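Local coordinates for protein Glucanase/chitosanase (Paenibacillus fukuinensis, PDB 4ZZ5) that binds chitosan as a CBM32 beta-sandwich module of a longer enzyme that probably hydrolyses glycosidic bonds in polysaccharides, at residues G24-G27 / D28-V31; D32-A35 / A36-W39. All coordinates share one frame; numbering follows the deposited sequence.

Contact 1 of 2, residues G24-G27 / D28-V31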
loop_
_atom_site.group_PDB
_atom_site.type_symbol
_atom_site.label_atom_id
_atom_site.label_comp_id
_atom_site.label_asym_id
_atom_site.label_seq_id
_atom_site.Cartn_x
_atom_site.Cartn_y
_atom_site.Cartn_z
ATOM N N GLY A 24 13.542 8.906 6.237
ATOM C CA GLY A 24 12.777 8.438 7.367
ATOM C C GLY A 24 11.274 8.141 7.097
ATOM O O GLY A 24 10.622 7.538 7.926
ATOM N N HIS A 25 10.795 8.575 5.934
ATOM C CA HIS A 25 9.443 8.284 5.473
ATOM C C HIS A 25 9.420 7.284 4.295
ATOM O O HIS A 25 8.490 7.405 3.450
ATOM C CB HIS A 25 8.655 9.523 5.219
ATOM C CG HIS A 25 8.103 10.211 6.433
ATOM N ND1 HIS A 25 7.808 9.678 7.615
ATOM C CD2 HIS A 25 7.684 11.519 6.527
ATOM C CE1 HIS A 25 7.277 10.588 8.466
ATOM N NE2 HIS A 25 7.210 11.687 7.802
ATOM N N GLU A 26 10.382 6.399 4.209
ATOM C CA GLU A 26 10.438 5.445 3.124
ATOM C C GLU A 26 9.385 4.332 3.285
ATOM O O GLU A 26 8.729 4.165 4.331
ATOM C CB GLU A 26 11.774 4.783 3.102
ATOM C CG GLU A 26 12.973 5.758 3.016
ATOM C CD GLU A 26 13.451 6.294 4.348
ATOM O OE1 GLU A 26 12.909 5.982 5.391
ATOM O OE2 GLU A 26 14.493 7.067 4.256
ATOM N N GLY A 27 9.228 3.560 2.186
ATOM C CA GLY A 27 8.220 2.467 2.174
ATOM C C GLY A 27 8.379 1.445 3.227
ATOM O O GLY A 27 7.429 0.908 3.740
ATOM N N ASP A 28 9.629 1.204 3.690
ATOM C CA ASP A 28 9.821 0.208 4.684
ATOM C C ASP A 28 9.133 0.559 6.019
ATOM O O ASP A 28 8.836 -0.289 6.824
ATOM C CB ASP A 28 11.340 -0.041 4.922
ATOM C CG ASP A 28 12.083 1.235 5.266
ATOM O OD1 ASP A 28 12.385 1.945 4.327
ATOM O OD2 ASP A 28 12.370 1.424 6.438
ATOM N N LYS A 29 8.904 1.853 6.207
ATOM C CA LYS A 29 8.186 2.318 7.423
ATOM C C LYS A 29 6.722 1.891 7.471
ATOM O O LYS A 29 6.080 1.959 8.500
ATOM C CB LYS A 29 8.351 3.803 7.601
ATOM C CG LYS A 29 9.866 4.241 7.700
ATOM C CD LYS A 29 10.781 3.588 8.674
ATOM C CE LYS A 29 12.179 4.271 8.504
ATOM N NZ LYS A 29 13.114 4.035 7.353
ATOM N N ALA A 30 6.166 1.502 6.308
ATOM C CA ALA A 30 4.802 1.033 6.265
ATOM C C ALA A 30 4.670 -0.454 6.604
ATOM O O ALA A 30 3.517 -0.929 6.703
ATOM C CB ALA A 30 4.166 1.348 4.935
ATOM N N VAL A 31 5.758 -1.188 6.703
ATOM C CA VAL A 31 5.696 -2.631 6.869
ATOM C C VAL A 31 6.569 -3.076 8.033
ATOM O O VAL A 31 7.008 -4.242 8.110
ATOM C CB VAL A 31 6.037 -3.436 5.596
ATOM C CG1 VAL A 31 5.062 -3.115 4.506
ATOM C CG2 VAL A 31 7.441 -3.177 5.191
#

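Contact 2 of 2, residues D32-A35 / A36-W39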
loop_
_atom_site.group_PDB
_atom_site.type_symbol
_atom_site.label_atom_id
_atom_site.label_comp_id
_atom_site.label_asym_id
_atom_site.label_seq_id
_atom_site.Cartn_x
_atom_site.Cartn_y
_atom_site.Cartn_z
ATOM N N ASP A 32 6.802 -2.192 8.994
ATOM C CA ASP A 32 7.675 -2.509 10.137
ATOM C C ASP A 32 6.854 -2.882 11.328
ATOM O O ASP A 32 7.485 -3.159 12.444
ATOM C CB ASP A 32 8.619 -1.344 10.483
ATOM C CG ASP A 32 7.917 -0.027 10.751
ATOM O OD1 ASP A 32 6.711 0.067 10.899
ATOM O OD2 ASP A 32 8.748 0.961 10.915
ATOM N N GLY A 33 5.577 -2.889 11.355
ATOM C CA GLY A 33 4.782 -3.224 12.492
ATOM C C GLY A 33 4.680 -2.161 13.505
ATOM O O GLY A 33 4.149 -2.417 14.639
ATOM N N ASN A 34 5.175 -0.965 13.231
ATOM C CA ASN A 34 5.191 0.104 14.198
ATOM C C ASN A 34 4.205 1.156 13.782
ATOM O O ASN A 34 4.364 1.815 12.676
ATOM C CB ASN A 34 6.612 0.667 14.257
ATOM C CG ASN A 34 6.847 1.678 15.384
ATOM O OD1 ASN A 34 5.960 2.380 15.804
ATOM N ND2 ASN A 34 8.098 1.732 15.823
ATOM N N ALA A 35 3.216 1.455 14.599
ATOM C CA ALA A 35 2.194 2.432 14.333
ATOM C C ALA A 35 2.622 3.878 14.425
ATOM O O ALA A 35 1.869 4.773 14.035
ATOM C CB ALA A 35 0.991 2.158 15.251
ATOM N N ALA A 36 3.858 4.075 14.852
ATOM C CA ALA A 36 4.423 5.431 14.962
ATOM C C ALA A 36 5.505 5.724 13.966
ATOM O O ALA A 36 6.237 6.725 14.060
ATOM C CB ALA A 36 4.980 5.695 16.415
ATOM N N THR A 37 5.668 4.897 12.899
ATOM C CA THR A 37 6.527 5.145 11.783
ATOM C C THR A 37 5.614 5.042 10.503
ATOM O O THR A 37 4.723 4.149 10.461
ATOM C CB THR A 37 7.631 4.167 11.615
ATOM O OG1 THR A 37 7.030 2.847 11.417
ATOM C CG2 THR A 37 8.503 4.155 12.941
ATOM N N ARG A 38 5.882 5.864 9.526
ATOM C CA ARG A 38 5.069 5.843 8.285
ATOM C C ARG A 38 5.855 6.104 7.062
ATOM O O ARG A 38 6.887 6.822 7.056
ATOM C CB ARG A 38 3.944 6.887 8.423
ATOM C CG ARG A 38 4.430 8.338 8.655
ATOM C CD ARG A 38 3.290 9.237 9.048
ATOM N NE ARG A 38 3.704 10.608 9.420
ATOM C CZ ARG A 38 3.741 11.604 8.603
ATOM N NH1 ARG A 38 3.304 11.560 7.394
ATOM N NH2 ARG A 38 4.212 12.808 9.042
ATOM N N TRP A 39 5.384 5.489 5.951
ATOM C CA TRP A 39 5.719 5.974 4.622
ATOM C C TRP A 39 4.951 7.248 4.384
ATOM O O TRP A 39 3.764 7.314 4.736
ATOM C CB TRP A 39 5.299 4.981 3.560
ATOM C CG TRP A 39 5.372 5.455 2.130
ATOM C CD1 TRP A 39 6.454 6.023 1.496
ATOM C CD2 TRP A 39 4.281 5.588 1.219
ATOM N NE1 TRP A 39 6.096 6.418 0.267
ATOM C CE2 TRP A 39 4.774 6.195 0.061
ATOM C CE3 TRP A 39 2.911 5.294 1.292
ATOM C CZ2 TRP A 39 3.981 6.415 -1.044
ATOM C CZ3 TRP A 39 2.154 5.520 0.196
ATOM C CH2 TRP A 39 2.646 6.070 -0.923
#

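Contact 1 of 2, residues G24-G27 / D28-V31
The carboxylates of Glu26 and Asp28 run side by side, their planes only 26° apart, and the ammonium of Lys29 joins them. Together the three make a salt-bridge network at the start of a short 3-10 turn in this F5/8 type C beta-sandwich. Lys29 NZ meets Glu26 OE1 at 2.8 Å from above the carboxylate plane, 41° out of it, whereas it approaches Asp28 OD2, 2.9 Å away, on the syn side and close to the plane. The other oxygen, Glu26 OE2, takes the backbone N of Gly24 at 2.9 Å, again from above the plane, so that both ends of the carboxylate are engaged, which probably restricts its rotation. Two acids so close would tend to repel each other, since Glu26 OE1 and Asp28 OD1 are 4.2 Å apart; the shared lysine probably offsets much of this. Lysine suits the place because its chain is long enough to double back: bends at chi2 and chi4 curl it over the loop, bringing NZ up to both acids. On the way its CG packs against Gly24 O at 3.4 Å. Gly24 has a positive phi, and a side chain would jam against the preceding carbonyl, so glycine fits there. The buried backbone of Gly27 opens the turn, and beyond it the buried methyl of Ala30 touches Trp39 and Ile50. Successive i to i+3 bonds hold the turn itself: Lys29 N reaches Glu26 O at 3.0 Å, and Ala30 N donates to Gly27 O at 2.9 Å.

Contact 2 of 2, residues D32-A35 / A36-W39
Thr37, Ala36 and Asn34 carry most of this contact, a type I beta turn from Asn34 to Thr37 with Asp32 at its mouth. Thr37 is gripped through its hydroxyl: OG1 donates to Asp32 OD2 at 2.6 Å, on the syn lone pair of that oxygen, and sits among several more oxygens, with Asp32 OD1, Asn34 O and Lys29 O all close by. The two side chains come from opposite directions, and Thr37 chi1 of 61° places OG1 between the backbone N and the carbonyl carbon, facing the acid. A beta-branched threonine does two jobs here, because its methyl CG2 meanwhile lies against the amide of Asn34, 3.8 Å from ND2, where the two side chains cross at about a right angle. Asn34 holds the turn from its start. With CG anti to the backbone N (chi1 -172°), its OD1 swings round to accept the N-H of Ala36 at 2.9 Å, the donor tilted 28° from the carbonyl plane. Ala36 brings only a methyl, CB, which rests 3.5 Å from the same OD1. The turn's own backbone bond, Thr37 N to Asn34 O, is weak at 3.4 Å, and the bond from Ala36 N to Asn34 OD1 supplements it. Asp32 OD1 also accepts from Asn34 N at 3.0 Å, well above its carboxylate plane. Replacing Asp32 by an alanine would probably leave the Thr37 hydroxyl without its carboxylate partner and Asn34 N without its Asx-turn acceptor. Gly33, at positive phi, allows the chain to bend between them, completing an Asx turn that leads into the type I beta turn.

Contacts 1 and 2 follow one another without a break in the loop that leaves strand 15-17 of the five-stranded sheet and enters strand 39-40 at the edge of the four-stranded one. Their centres are about 7 Å apart, on the same side of the chain's centre. They also touch: Lys29 O of contact 1 lies 3.2 Å from Thr37 OG1 of contact 2, a probable hydrogen bond, and Lys29 CB packs on Arg38 O. The loop connects the two sheets, folding back on itself at the periphery. In many CBM32 relatives the corresponding loop holds a structural calcium ion; here Lys29 O, Asp32 OD1, Asn34 O, Thr37 O and Thr37 OG1 converge on a common point, consistent with such a site.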